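GDP-6-deoxy-D-mannose reductase (Pseudomonas aeruginosa, PDB 6X3B) probably uses NADPH to reduce GDP-4-dehydro-6-deoxy-D-mannose to GDP-rhamnose, a sugar donor for the lipopolysaccharide O-antigen. Local coordinates at residues T47-L52 and R234-G239; N106-L111 and G118-I123; S194-I199 and S315-R320; R201-L206 and D264-E269. All blocks are in the same frame, centred on the assembly; numbering follows the deposited sequence.

Contact 1: T47-L52 and R234-G239; sequences TPWALL and RLLSHG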
loop_
_atom_site.group_PDB
_atom_site.type_symbol
_atom_site.label_atom_id
_atom_site.label_comp_id
_atom_site.label_asym_id
_atom_site.label_seq_id
_atom_site.Cartn_x
_atom_site.Cartn_y
_atom_site.Cartn_z
ATOM N N THR A 47 -34.102 -1.573 -4.513
ATOM C CA THR A 47 -32.741 -1.307 -4.946
ATOM C C THR A 47 -32.588 -1.862 -6.347
ATOM O O THR A 47 -33.307 -2.791 -6.717
ATOM C CB THR A 47 -31.717 -1.971 -4.010
ATOM O OG1 THR A 47 -30.404 -1.647 -4.438
ATOM C CG2 THR A 47 -31.856 -3.474 -4.081
ATOM N N PRO A 48 -31.665 -1.329 -7.148
ATOM C CA PRO A 48 -31.382 -1.970 -8.436
ATOM C C PRO A 48 -30.480 -3.186 -8.320
ATOM O O PRO A 48 -30.265 -3.873 -9.328
ATOM C CB PRO A 48 -30.703 -0.848 -9.240
ATOM C CG PRO A 48 -30.100 0.022 -8.214
ATOM C CD PRO A 48 -31.012 -0.013 -7.023
ATOM N N TRP A 49 -29.961 -3.485 -7.128
ATOM C CA TRP A 49 -28.981 -4.551 -6.958
ATOM C C TRP A 49 -29.686 -5.852 -6.604
ATOM O O TRP A 49 -30.409 -5.921 -5.610
ATOM C CB TRP A 49 -27.960 -4.160 -5.889
ATOM C CG TRP A 49 -27.439 -2.792 -6.157
ATOM C CD1 TRP A 49 -27.732 -1.645 -5.467
ATOM C CD2 TRP A 49 -26.584 -2.403 -7.236
ATOM N NE1 TRP A 49 -27.092 -0.575 -6.040
ATOM C CE2 TRP A 49 -26.379 -1.010 -7.126
ATOM C CE3 TRP A 49 -25.955 -3.098 -8.274
ATOM C CZ2 TRP A 49 -25.592 -0.301 -8.017
ATOM C CZ3 TRP A 49 -25.161 -2.394 -9.154
ATOM C CH2 TRP A 49 -24.985 -1.009 -9.024
ATOM N N ALA A 50 -29.496 -6.868 -7.435
ATOM C CA ALA A 50 -29.971 -8.216 -7.154
ATOM C C ALA A 50 -28.795 -9.032 -6.644
ATOM O O ALA A 50 -27.829 -9.257 -7.385
ATOM C CB ALA A 50 -30.566 -8.876 -8.393
ATOM N N LEU A 51 -28.892 -9.496 -5.402
ATOM C CA LEU A 51 -27.791 -10.222 -4.777
ATOM C C LEU A 51 -27.660 -11.617 -5.376
ATOM O O LEU A 51 -28.598 -12.423 -5.315
ATOM C CB LEU A 51 -27.998 -10.297 -3.267
ATOM C CG LEU A 51 -26.836 -10.931 -2.485
ATOM C CD1 LEU A 51 -25.499 -10.165 -2.698
ATOM C CD2 LEU A 51 -27.166 -11.009 -1.002
ATOM N N LEU A 52 -26.484 -11.918 -5.923
ATOM C CA LEU A 52 -26.254 -13.239 -6.495
ATOM C C LEU A 52 -26.059 -14.277 -5.389
ATOM O O LEU A 52 -25.457 -13.980 -4.350
ATOM C CB LEU A 52 -25.027 -13.241 -7.411
ATOM C CG LEU A 52 -25.204 -12.451 -8.716
ATOM C CD1 LEU A 52 -23.840 -12.319 -9.399
ATOM C CD2 LEU A 52 -26.234 -13.133 -9.627
ATOM N N ARG A 234 -24.760 3.344 -2.790
ATOM C CA ARG A 234 -24.758 4.602 -3.552
ATOM C C ARG A 234 -23.432 4.817 -4.273
ATOM O O ARG A 234 -23.398 5.420 -5.359
ATOM C CB ARG A 234 -25.062 5.774 -2.628
ATOM C CG ARG A 234 -26.455 5.688 -2.012
ATOM C CD ARG A 234 -26.906 7.018 -1.478
ATOM N NE ARG A 234 -27.375 7.859 -2.561
ATOM C CZ ARG A 234 -28.624 7.868 -3.009
ATOM N NH1 ARG A 234 -29.530 7.075 -2.453
ATOM N NH2 ARG A 234 -28.959 8.660 -4.019
ATOM N N LEU A 235 -22.340 4.298 -3.708
ATOM C CA LEU A 235 -21.072 4.321 -4.423
ATOM C C LEU A 235 -21.140 3.465 -5.682
ATOM O O LEU A 235 -20.665 3.882 -6.751
ATOM C CB LEU A 235 -19.943 3.860 -3.498
ATOM C CG LEU A 235 -19.442 4.941 -2.546
ATOM C CD1 LEU A 235 -18.450 4.350 -1.527
ATOM C CD2 LEU A 235 -18.811 6.071 -3.342
ATOM N N LEU A 236 -21.710 2.251 -5.575
ATOM C CA LEU A 236 -21.905 1.423 -6.763
ATOM C C LEU A 236 -22.705 2.173 -7.818
ATOM O O LEU A 236 -22.422 2.061 -9.016
ATOM C CB LEU A 236 -22.644 0.132 -6.414
ATOM C CG LEU A 236 -21.949 -0.863 -5.478
ATOM C CD1 LEU A 236 -22.837 -2.102 -5.333
ATOM C CD2 LEU A 236 -20.593 -1.266 -6.042
ATOM N N SER A 237 -23.722 2.923 -7.389
ATOM C CA SER A 237 -24.562 3.627 -8.357
ATOM C C SER A 237 -23.890 4.876 -8.915
ATOM O O SER A 237 -24.120 5.219 -10.078
ATOM C CB SER A 237 -25.895 4.031 -7.729
ATOM O OG SER A 237 -26.690 2.899 -7.450
ATOM N N HIS A 238 -23.079 5.574 -8.118
ATOM C CA HIS A 238 -22.698 6.943 -8.462
ATOM C C HIS A 238 -21.210 7.256 -8.336
ATOM O O HIS A 238 -20.795 8.329 -8.793
ATOM C CB HIS A 238 -23.472 7.957 -7.596
ATOM C CG HIS A 238 -24.964 7.777 -7.621
ATOM N ND1 HIS A 238 -25.713 7.878 -8.780
ATOM C CD2 HIS A 238 -25.849 7.543 -6.622
ATOM C CE1 HIS A 238 -26.990 7.686 -8.493
ATOM N NE2 HIS A 238 -27.102 7.486 -7.191
ATOM N N GLY A 239 -20.403 6.382 -7.730
ATOM C CA GLY A 239 -19.003 6.712 -7.497
ATOM C C GLY A 239 -18.202 6.867 -8.781
ATOM O O GLY A 239 -18.534 6.337 -9.841
#
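Trp49 and Leu236 are where the two backbones come nearest, with CA atoms 9.3 Å apart. Trp49 begins the short strand 49-51, and Leu236 lies in the last turns of helix 225-238. No hydrogen bond joins the segments; the indole spans much of the gap between them. Its CG stands beside the backbone N (chi1 -49°), which sends the six-membered ring out to the helix. Leu236 answers with two atoms. CD1 sits over the face of that ring, 4.1 Å from its centroid and 8° off the normal, a CH-pi contact, while CB comes within 3.4 Å of Trp49 CZ2. Ser237 meets the same corner from another direction, its OG lying near the ring plane, 3.4 Å from Trp49 CZ2. That hydroxyl also has a weak hydrogen bond to Leu233 O, one turn back in its own helix. On the opposite face of the indole lies Pro48, its CG 3.8 Å above the ring plane, so the two faces are met at different places, leucine over the six-membered ring and proline near the pyrrole rim. Trp49 also packs on Gln23 and Leu25 of strand 23-28, beside which strand 49-51 runs parallel in the Rossmann-type sheet. Helix 225-238 packs on this sheet, Leu236 also touching Thr119 of strand 119-123, with Leu236 O held by Arg172 NH1 and Leu235 facing helix 292-298.

Contact 2: N106-L111 and G118-I123; sequences NLLQAL and GTFLYI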
loop_
_atom_site.group_PDB
_atom_site.type_symbol
_atom_site.label_atom_id
_atom_site.label_comp_id
_atom_site.label_asym_id
_atom_site.label_seq_id
_atom_site.Cartn_x
_atom_site.Cartn_y
_atom_site.Cartn_z
ATOM N N ASN A 106 -6.375 -12.963 -5.656
ATOM C CA ASN A 106 -6.977 -14.177 -6.192
ATOM C C ASN A 106 -8.399 -13.913 -6.661
ATOM O O ASN A 106 -8.807 -14.388 -7.728
ATOM C CB ASN A 106 -6.955 -15.306 -5.153
ATOM C CG ASN A 106 -5.559 -15.802 -4.869
ATOM O OD1 ASN A 106 -4.659 -15.667 -5.705
ATOM N ND2 ASN A 106 -5.367 -16.391 -3.686
ATOM N N LEU A 107 -9.173 -13.164 -5.876
ATOM C CA LEU A 107 -10.527 -12.806 -6.304
ATOM C C LEU A 107 -10.513 -12.030 -7.621
ATOM O O LEU A 107 -11.291 -12.317 -8.536
ATOM C CB LEU A 107 -11.207 -11.990 -5.213
ATOM C CG LEU A 107 -12.559 -11.390 -5.572
ATOM C CD1 LEU A 107 -13.577 -12.515 -5.801
ATOM C CD2 LEU A 107 -12.968 -10.481 -4.422
ATOM N N LEU A 108 -9.649 -11.016 -7.723
ATOM C CA LEU A 108 -9.586 -10.222 -8.948
ATOM C C LEU A 108 -9.256 -11.099 -10.152
ATOM O O LEU A 108 -9.915 -11.012 -11.195
ATOM C CB LEU A 108 -8.548 -9.111 -8.771
ATOM C CG LEU A 108 -8.957 -8.019 -7.769
ATOM C CD1 LEU A 108 -7.738 -7.136 -7.408
ATOM C CD2 LEU A 108 -10.095 -7.159 -8.355
ATOM N N GLN A 109 -8.280 -12.005 -10.003
ATOM C CA GLN A 109 -7.895 -12.868 -11.118
ATOM C C GLN A 109 -9.008 -13.840 -11.499
ATOM O O GLN A 109 -9.211 -14.123 -12.693
ATOM C CB GLN A 109 -6.617 -13.625 -10.772
ATOM C CG GLN A 109 -5.463 -12.675 -10.576
ATOM C CD GLN A 109 -4.160 -13.384 -10.464
ATOM O OE1 GLN A 109 -4.001 -14.293 -9.626
ATOM N NE2 GLN A 109 -3.194 -12.968 -11.279
ATOM N N ALA A 110 -9.699 -14.409 -10.504
ATOM C CA ALA A 110 -10.821 -15.295 -10.792
ATOM C C ALA A 110 -11.929 -14.552 -11.544
ATOM O O ALA A 110 -12.489 -15.069 -12.522
ATOM C CB ALA A 110 -11.364 -15.899 -9.493
ATOM N N LEU A 111 -12.271 -13.343 -11.084
ATOM C CA LEU A 111 -13.251 -12.518 -11.790
ATOM C C LEU A 111 -12.797 -12.243 -13.219
ATOM O O LEU A 111 -13.585 -12.349 -14.174
ATOM C CB LEU A 111 -13.473 -11.203 -11.031
ATOM C CG LEU A 111 -14.339 -11.281 -9.760
ATOM C CD1 LEU A 111 -14.159 -10.065 -8.861
ATOM C CD2 LEU A 111 -15.819 -11.465 -10.110
ATOM N N GLY A 118 -16.915 -5.314 -14.709
ATOM C CA GLY A 118 -17.814 -4.335 -14.113
ATOM C C GLY A 118 -17.220 -3.540 -12.959
ATOM O O GLY A 118 -16.035 -3.192 -12.948
ATOM N N THR A 119 -18.068 -3.215 -11.988
ATOM C CA THR A 119 -17.683 -2.339 -10.890
ATOM C C THR A 119 -17.185 -3.165 -9.703
ATOM O O THR A 119 -17.829 -4.126 -9.282
ATOM C CB THR A 119 -18.860 -1.451 -10.488
ATOM O OG1 THR A 119 -19.145 -0.548 -11.570
ATOM C CG2 THR A 119 -18.521 -0.631 -9.242
ATOM N N PHE A 120 -16.023 -2.803 -9.188
ATOM C CA PHE A 120 -15.429 -3.488 -8.049
ATOM C C PHE A 120 -15.270 -2.472 -6.928
ATOM O O PHE A 120 -14.436 -1.570 -7.027
ATOM C CB PHE A 120 -14.074 -4.097 -8.414
ATOM C CG PHE A 120 -13.537 -5.041 -7.370
ATOM C CD1 PHE A 120 -12.860 -4.556 -6.262
ATOM C CD2 PHE A 120 -13.709 -6.410 -7.511
ATOM C CE1 PHE A 120 -12.354 -5.433 -5.284
ATOM C CE2 PHE A 120 -13.199 -7.306 -6.545
ATOM C CZ PHE A 120 -12.543 -6.822 -5.438
ATOM N N LEU A 121 -16.045 -2.626 -5.853
ATOM C CA LEU A 121 -15.937 -1.733 -4.708
ATOM C C LEU A 121 -15.150 -2.460 -3.614
ATOM O O LEU A 121 -15.631 -3.441 -3.033
ATOM C CB LEU A 121 -17.319 -1.303 -4.223
ATOM C CG LEU A 121 -17.352 -0.619 -2.852
ATOM C CD1 LEU A 121 -16.522 0.690 -2.864
ATOM C CD2 LEU A 121 -18.796 -0.345 -2.423
ATOM N N TYR A 122 -13.934 -1.984 -3.355
ATOM C CA TYR A 122 -13.083 -2.549 -2.324
ATOM C C TYR A 122 -13.377 -1.838 -1.011
ATOM O O TYR A 122 -13.401 -0.605 -0.963
ATOM C CB TYR A 122 -11.602 -2.401 -2.675
ATOM C CG TYR A 122 -10.769 -2.901 -1.547
ATOM C CD1 TYR A 122 -10.741 -4.257 -1.256
ATOM C CD2 TYR A 122 -10.094 -2.021 -0.702
ATOM C CE1 TYR A 122 -10.006 -4.745 -0.187
ATOM C CE2 TYR A 122 -9.353 -2.493 0.369
ATOM C CZ TYR A 122 -9.331 -3.862 0.625
ATOM O OH TYR A 122 -8.602 -4.357 1.687
ATOM N N ILE A 123 -13.631 -2.611 0.043
ATOM C CA ILE A 123 -13.945 -2.049 1.346
ATOM C C ILE A 123 -12.652 -2.033 2.155
ATOM O O ILE A 123 -12.146 -3.085 2.576
ATOM C CB ILE A 123 -15.065 -2.824 2.061
ATOM C CG1 ILE A 123 -16.384 -2.756 1.253
ATOM C CG2 ILE A 123 -15.319 -2.238 3.460
ATOM C CD1 ILE A 123 -16.702 -1.354 0.634
#
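Phe120 is the bump here, and the hollow that takes it is built by Leu107, Leu108 and Leu111. Helix 106-111 and strand 119-123 run almost exactly antiparallel, at 172°, with their axes 11.9 Å apart, a gap bridged from both sides by side chains. The Phe120 ring projects from the strand to the helix because its CG is turned directly away from the main-chain nitrogen (chi1 -169°). Leu108 closes the hollow over one face: its CD2 is 3.7 Å from the ring centroid, 16° off the normal and shifted toward the rim, a CH-pi contact. The other two leucines, four residues apart and so on the same side of the helix, form the walls at the ring edge, near its plane. Leu107 CD2 touches Phe120 CZ at 3.8 Å, and Leu111 CD1 reaches Phe120 CE2 at 3.7 Å. All three leucines converge on CE2, where Leu108 CD2 also comes to 3.6 Å. Strand 76-79, then helices 86-91 and 93-114, then strand 119-123, parallel to and paired with the first, make a beta-alpha-beta crossover of the Rossmann fold. Beyond the leucines, Phe120 also touches Val77 and His79 of strand 76-79 and Cys162 of helix 150-169. The strand ends at Ile123, which touches NADPH. Every contact between the segments is carbon on carbon. Since no hydrogen bond crosses, the ring's setting depends on fit and dispersion, while the strand's own polar backbone is engaged within the sheet, Phe120 pairing with Arg172 and Leu174.

Contact 3: S194-I199 and S315-R320; sequences SAARQI and SDWESR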
loop_
_atom_site.group_PDB
_atom_site.type_symbol
_atom_site.label_atom_id
_atom_site.label_comp_id
_atom_site.label_asym_id
_atom_site.label_seq_id
_atom_site.Cartn_x
_atom_site.Cartn_y
_atom_site.Cartn_z
ATOM N N SER A 194 -19.118 -4.063 23.560
ATOM C CA SER A 194 -18.971 -4.732 24.848
ATOM C C SER A 194 -19.829 -4.067 25.919
ATOM O O SER A 194 -20.437 -4.753 26.751
ATOM C CB SER A 194 -17.501 -4.733 25.264
ATOM O OG SER A 194 -17.356 -5.161 26.606
ATOM N N ALA A 195 -19.870 -2.730 25.925
ATOM C CA ALA A 195 -20.684 -2.004 26.895
ATOM C C ALA A 195 -22.156 -2.364 26.751
ATOM O O ALA A 195 -22.851 -2.572 27.752
ATOM C CB ALA A 195 -20.481 -0.488 26.734
ATOM N N ALA A 196 -22.648 -2.444 25.509
ATOM C CA ALA A 196 -24.043 -2.819 25.293
ATOM C C ALA A 196 -24.311 -4.233 25.787
ATOM O O ALA A 196 -25.317 -4.485 26.465
ATOM C CB ALA A 196 -24.408 -2.695 23.816
ATOM N N ARG A 197 -23.433 -5.179 25.443
ATOM C CA ARG A 197 -23.626 -6.549 25.904
ATOM C C ARG A 197 -23.716 -6.595 27.425
ATOM O O ARG A 197 -24.647 -7.183 27.985
ATOM C CB ARG A 197 -22.497 -7.452 25.397
ATOM C CG ARG A 197 -22.676 -8.926 25.768
ATOM C CD ARG A 197 -21.425 -9.737 25.448
ATOM N NE ARG A 197 -20.249 -9.131 26.056
ATOM C CZ ARG A 197 -19.850 -9.363 27.305
ATOM N NH1 ARG A 197 -20.531 -10.206 28.073
ATOM N NH2 ARG A 197 -18.770 -8.752 27.784
ATOM N N GLN A 198 -22.785 -5.923 28.110
ATOM C CA GLN A 198 -22.763 -5.963 29.567
ATOM C C GLN A 198 -23.988 -5.291 30.173
ATOM O O GLN A 198 -24.505 -5.740 31.200
ATOM C CB GLN A 198 -21.483 -5.314 30.074
ATOM C CG GLN A 198 -20.265 -6.188 29.842
ATOM C CD GLN A 198 -19.020 -5.609 30.474
ATOM O OE1 GLN A 198 -18.839 -5.679 31.690
ATOM N NE2 GLN A 198 -18.164 -5.007 29.651
ATOM N N ILE A 199 -24.448 -4.195 29.578
ATOM C CA ILE A 199 -25.603 -3.497 30.129
ATOM C C ILE A 199 -26.866 -4.336 29.961
ATOM O O ILE A 199 -27.719 -4.375 30.855
ATOM C CB ILE A 199 -25.729 -2.113 29.474
ATOM C CG1 ILE A 199 -24.625 -1.196 29.995
ATOM C CG2 ILE A 199 -27.099 -1.531 29.727
ATOM C CD1 ILE A 199 -24.523 0.105 29.277
ATOM N N SER A 315 -31.216 -3.952 22.189
ATOM C CA SER A 315 -32.328 -4.866 21.939
ATOM C C SER A 315 -31.838 -6.203 21.421
ATOM O O SER A 315 -32.373 -7.256 21.790
ATOM C CB SER A 315 -33.310 -4.268 20.923
ATOM O OG SER A 315 -33.742 -2.988 21.328
ATOM N N ASP A 316 -30.858 -6.182 20.520
ATOM C CA ASP A 316 -30.323 -7.435 20.015
ATOM C C ASP A 316 -29.750 -8.273 21.147
ATOM O O ASP A 316 -29.985 -9.485 21.215
ATOM C CB ASP A 316 -29.253 -7.173 18.962
ATOM C CG ASP A 316 -28.700 -8.456 18.382
ATOM O OD1 ASP A 316 -29.469 -9.160 17.684
ATOM O OD2 ASP A 316 -27.516 -8.762 18.639
ATOM N N TRP A 317 -29.028 -7.621 22.056
ATOM C CA TRP A 317 -28.391 -8.331 23.196
ATOM C C TRP A 317 -29.436 -8.909 24.158
ATOM O O TRP A 317 -29.213 -10.016 24.664
ATOM C CB TRP A 317 -27.394 -7.411 23.903
ATOM C CG TRP A 317 -26.030 -7.513 23.298
ATOM C CD1 TRP A 317 -25.293 -6.512 22.737
ATOM C CD2 TRP A 317 -25.247 -8.710 23.167
ATOM N NE1 TRP A 317 -24.102 -7.002 22.278
ATOM C CE2 TRP A 317 -24.044 -8.347 22.530
ATOM C CE3 TRP A 317 -25.442 -10.046 23.533
ATOM C CZ2 TRP A 317 -23.042 -9.273 22.252
ATOM C CZ3 TRP A 317 -24.451 -10.961 23.257
ATOM C CH2 TRP A 317 -23.270 -10.576 22.625
ATOM N N GLU A 318 -30.550 -8.208 24.371
ATOM C CA GLU A 318 -31.592 -8.699 25.312
ATOM C C GLU A 318 -32.045 -10.113 24.929
ATOM O O GLU A 318 -32.146 -10.956 25.833
ATOM C CB GLU A 318 -32.794 -7.755 25.339
ATOM C CG GLU A 318 -34.075 -8.448 25.762
ATOM C CD GLU A 318 -35.265 -7.535 25.989
ATOM O OE1 GLU A 318 -35.223 -6.733 26.935
ATOM O OE2 GLU A 318 -36.231 -7.637 25.221
ATOM N N SER A 319 -32.288 -10.363 23.639
ATOM C CA SER A 319 -32.786 -11.684 23.167
ATOM C C SER A 319 -31.680 -12.748 23.130
ATOM O O SER A 319 -32.028 -13.931 22.986
ATOM C CB SER A 319 -33.459 -11.560 21.823
ATOM O OG SER A 319 -32.688 -10.754 20.945
ATOM N N ARG A 320 -30.422 -12.336 23.300
ATOM C CA ARG A 320 -29.282 -13.286 23.229
ATOM C C ARG A 320 -28.741 -13.608 24.627
ATOM O O ARG A 320 -28.336 -14.762 24.841
ATOM C CB ARG A 320 -28.200 -12.733 22.298
ATOM C CG ARG A 320 -28.604 -12.728 20.832
ATOM C CD ARG A 320 -27.702 -11.837 20.005
ATOM N NE ARG A 320 -26.317 -12.253 20.114
ATOM C CZ ARG A 320 -25.279 -11.526 19.727
ATOM N NH1 ARG A 320 -25.469 -10.330 19.200
ATOM N NH2 ARG A 320 -24.055 -11.998 19.868
#
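Arg197 passes obliquely over one face of the Trp317 indole, and the helices carrying the two residues come close enough to bring their CA atoms to 5.8 Å. The arginine's CB sits over the CE2-NE1 bond, 3.4 Å from Trp317 CE2. CG, placed anti to the backbone N (chi1 -176°), continues over the six-membered ring: it is 3.4 Å from that ring's centroid and only 4° off the normal, a close CH-pi contact. CD moves on to the far rim, 3.5 Å from Trp317 CH2. Helices 191-203 and 306-320, joined here, belong to the smaller, C-terminal part of the molecule, which in extended short-chain dehydrogenases usually contributes to binding of the nucleotide sugar. Past CD the chain bends at chi3 and leads away from the indole. NE makes a salt bridge with Asp188 OD1, and the guanidinium plane stands 79° from the ring, so the aliphatic carbons, not the charged group, cover the indole face. Beside the arginine, Ala196 CB is 4.1 Å from Trp317 CD1. On the opposite face, toward the rim, is the guanidinium of Arg320, with Trp317 CZ3 3.5 Å above its plane. That group is anchored by a salt bridge from Arg320 NH1 to Asp316 OD2, 2.6 Å long, with the carboxylate oxygen in the guanidinium plane and approached nearly along its C-O axis.

Contact 4: R201-L206 and D264-E269; sequences RMKQGL and DIAQVE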
loop_
_atom_site.group_PDB
_atom_site.type_symbol
_atom_site.label_atom_id
_atom_site.label_comp_id
_atom_site.label_asym_id
_atom_site.label_seq_id
_atom_site.Cartn_x
_atom_site.Cartn_y
_atom_site.Cartn_z
ATOM N N ARG A 201 -26.891 -7.489 30.117
ATOM C CA ARG A 201 -26.782 -8.470 31.194
ATOM C C ARG A 201 -27.202 -7.869 32.529
ATOM O O ARG A 201 -27.846 -8.542 33.345
ATOM C CB ARG A 201 -25.356 -9.024 31.261
ATOM C CG ARG A 201 -25.014 -9.918 30.070
ATOM C CD ARG A 201 -23.537 -10.288 29.995
ATOM N NE ARG A 201 -23.043 -10.827 31.254
ATOM C CZ ARG A 201 -23.168 -12.100 31.613
ATOM N NH1 ARG A 201 -23.775 -12.968 30.805
ATOM N NH2 ARG A 201 -22.687 -12.502 32.780
ATOM N N MET A 202 -26.871 -6.598 32.764
ATOM C CA MET A 202 -27.336 -5.934 33.977
ATOM C C MET A 202 -28.862 -5.854 34.022
ATOM O O MET A 202 -29.469 -6.065 35.079
ATOM C CB MET A 202 -26.738 -4.537 34.077
ATOM C CG MET A 202 -25.239 -4.483 34.048
ATOM S SD MET A 202 -24.747 -2.753 33.976
ATOM C CE MET A 202 -22.981 -2.954 33.706
ATOM N N LYS A 203 -29.500 -5.530 32.891
ATOM C CA LYS A 203 -30.960 -5.461 32.853
ATOM C C LYS A 203 -31.583 -6.762 33.346
ATOM O O LYS A 203 -32.638 -6.755 33.989
ATOM C CB LYS A 203 -31.448 -5.182 31.432
ATOM C CG LYS A 203 -31.248 -3.753 30.928
ATOM C CD LYS A 203 -31.814 -3.614 29.511
ATOM C CE LYS A 203 -33.332 -3.756 29.498
ATOM N NZ LYS A 203 -33.975 -2.602 30.191
ATOM N N GLN A 204 -30.964 -7.892 33.018
ATOM C CA GLN A 204 -31.502 -9.196 33.361
ATOM C C GLN A 204 -30.894 -9.764 34.630
ATOM O O GLN A 204 -31.057 -10.959 34.901
ATOM C CB GLN A 204 -31.291 -10.159 32.202
ATOM C CG GLN A 204 -31.696 -9.571 30.880
ATOM C CD GLN A 204 -32.370 -10.586 30.002
ATOM O OE1 GLN A 204 -33.002 -11.527 30.495
ATOM N NE2 GLN A 204 -32.249 -10.407 28.691
ATOM N N GLY A 205 -30.198 -8.941 35.406
ATOM C CA GLY A 205 -29.601 -9.396 36.648
ATOM C C GLY A 205 -28.515 -10.436 36.501
ATOM O O GLY A 205 -28.276 -11.201 37.440
ATOM N N LEU A 206 -27.845 -10.488 35.347
ATOM C CA LEU A 206 -26.788 -11.465 35.113
ATOM C C LEU A 206 -25.402 -10.951 35.475
ATOM O O LEU A 206 -24.450 -11.737 35.459
ATOM C CB LEU A 206 -26.796 -11.918 33.649
ATOM C CG LEU A 206 -28.034 -12.720 33.251
ATOM C CD1 LEU A 206 -28.007 -13.069 31.779
ATOM C CD2 LEU A 206 -28.120 -13.972 34.095
ATOM N N ASP A 264 -28.779 5.099 29.765
ATOM C CA ASP A 264 -30.054 5.808 29.763
ATOM C C ASP A 264 -31.108 5.034 28.976
ATOM O O ASP A 264 -32.242 4.852 29.440
ATOM C CB ASP A 264 -29.863 7.219 29.189
ATOM C CG ASP A 264 -31.059 8.124 29.440
ATOM O OD1 ASP A 264 -31.871 7.809 30.334
ATOM O OD2 ASP A 264 -31.194 9.151 28.738
ATOM N N ILE A 265 -30.746 4.561 27.782
ATOM C CA ILE A 265 -31.693 3.789 26.978
ATOM C C ILE A 265 -32.114 2.526 27.720
ATOM O O ILE A 265 -33.281 2.113 27.669
ATOM C CB ILE A 265 -31.080 3.461 25.607
ATOM C CG1 ILE A 265 -30.897 4.746 24.789
ATOM C CG2 ILE A 265 -31.959 2.456 24.817
ATOM C CD1 ILE A 265 -29.881 4.599 23.637
ATOM N N ALA A 266 -31.175 1.899 28.426
ATOM C CA ALA A 266 -31.439 0.636 29.104
ATOM C C ALA A 266 -32.187 0.807 30.419
ATOM O O ALA A 266 -32.625 -0.197 30.994
ATOM C CB ALA A 266 -30.122 -0.091 29.356
ATOM N N GLN A 267 -32.340 2.048 30.898
ATOM C CA GLN A 267 -32.951 2.346 32.197
ATOM C C GLN A 267 -32.163 1.668 33.315
ATOM O O GLN A 267 -32.715 1.058 34.239
ATOM C CB GLN A 267 -34.442 1.975 32.209
ATOM C CG GLN A 267 -35.202 2.756 31.134
ATOM C CD GLN A 267 -36.678 2.363 31.031
ATOM O OE1 GLN A 267 -37.530 2.893 31.743
ATOM N NE2 GLN A 267 -36.967 1.416 30.170
ATOM N N VAL A 268 -30.844 1.787 33.209
ATOM C CA VAL A 268 -29.890 1.242 34.160
ATOM C C VAL A 268 -29.033 2.393 34.662
ATOM O O VAL A 268 -28.767 3.358 33.936
ATOM C CB VAL A 268 -29.041 0.131 33.493
ATOM C CG1 VAL A 268 -27.725 -0.094 34.205
ATOM C CG2 VAL A 268 -29.847 -1.165 33.408
ATOM N N GLU A 269 -28.653 2.325 35.931
ATOM C CA GLU A 269 -27.617 3.183 36.480
ATOM C C GLU A 269 -26.406 2.313 36.773
ATOM O O GLU A 269 -26.548 1.209 37.315
ATOM C CB GLU A 269 -28.095 3.895 37.746
ATOM C CG GLU A 269 -28.194 5.402 37.600
ATOM C CD GLU A 269 -28.674 6.090 38.869
ATOM O OE1 GLU A 269 -28.424 5.566 39.979
ATOM O OE2 GLU A 269 -29.301 7.165 38.751
HETATM O O HOH W 1 -35.022 -0.071 28.628
#
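Lys203 and Val268 meet where two helices end, each in a Schellman motif: Gly205 has the positive phi after helix 191-203, and Gln267 has it after helix 255-266. The turn at Gln267 brings Val268 round to face the other helix end. Val268 divides its methyls between two partners, CG1 swung opposite the main-chain nitrogen and CG2 beside it: CG1 touches Met202 SD at 4.0 Å, and CG2 touches Lys203 CG at 3.8 Å. Met202 reaches across extended beyond CG and meets the valine at about a right angle. Lys203 instead folds. Bends at chi3 (67°) and chi4 (68°) curl its end back over Ala266, so that CD lies 3.9 Å from Ala266 CB while NZ donates to Ala266 O at 2.9 Å. The ammonium thus serves a carbonyl in the last turn of the neighbouring helix, approaching it tilted 28° from the carbonyl plane. Helix 306-320 adjoins the site through Ile265. A water ties down the same ammonium: it accepts from Lys203 NZ and from Gln267 NE2, and donates to Ile265 O at 3.0 Å.

Overall arrangement
The four contacts form two pairs, well apart in the subunit. Contacts 1 and 2 share the large sheet, their centres 15 Å apart, and Leu236 CD2 of contact 1 touches Leu121 CB of segment 118-123 at 3.7 Å. Contacts 3 and 4 both use helix 191-203; their centres are 9 Å apart, and Ile199 CG2 packs on Ala266 CB at 3.4 Å. Contacts 2 and 3 lie on opposite sides of the chain's centre, about 36 Å between centres. NADPH touches Ile123, at the end of segment 118-123, while the side chains of Leu236 and Trp317 stand about 14 and 13 Å from the cofactor.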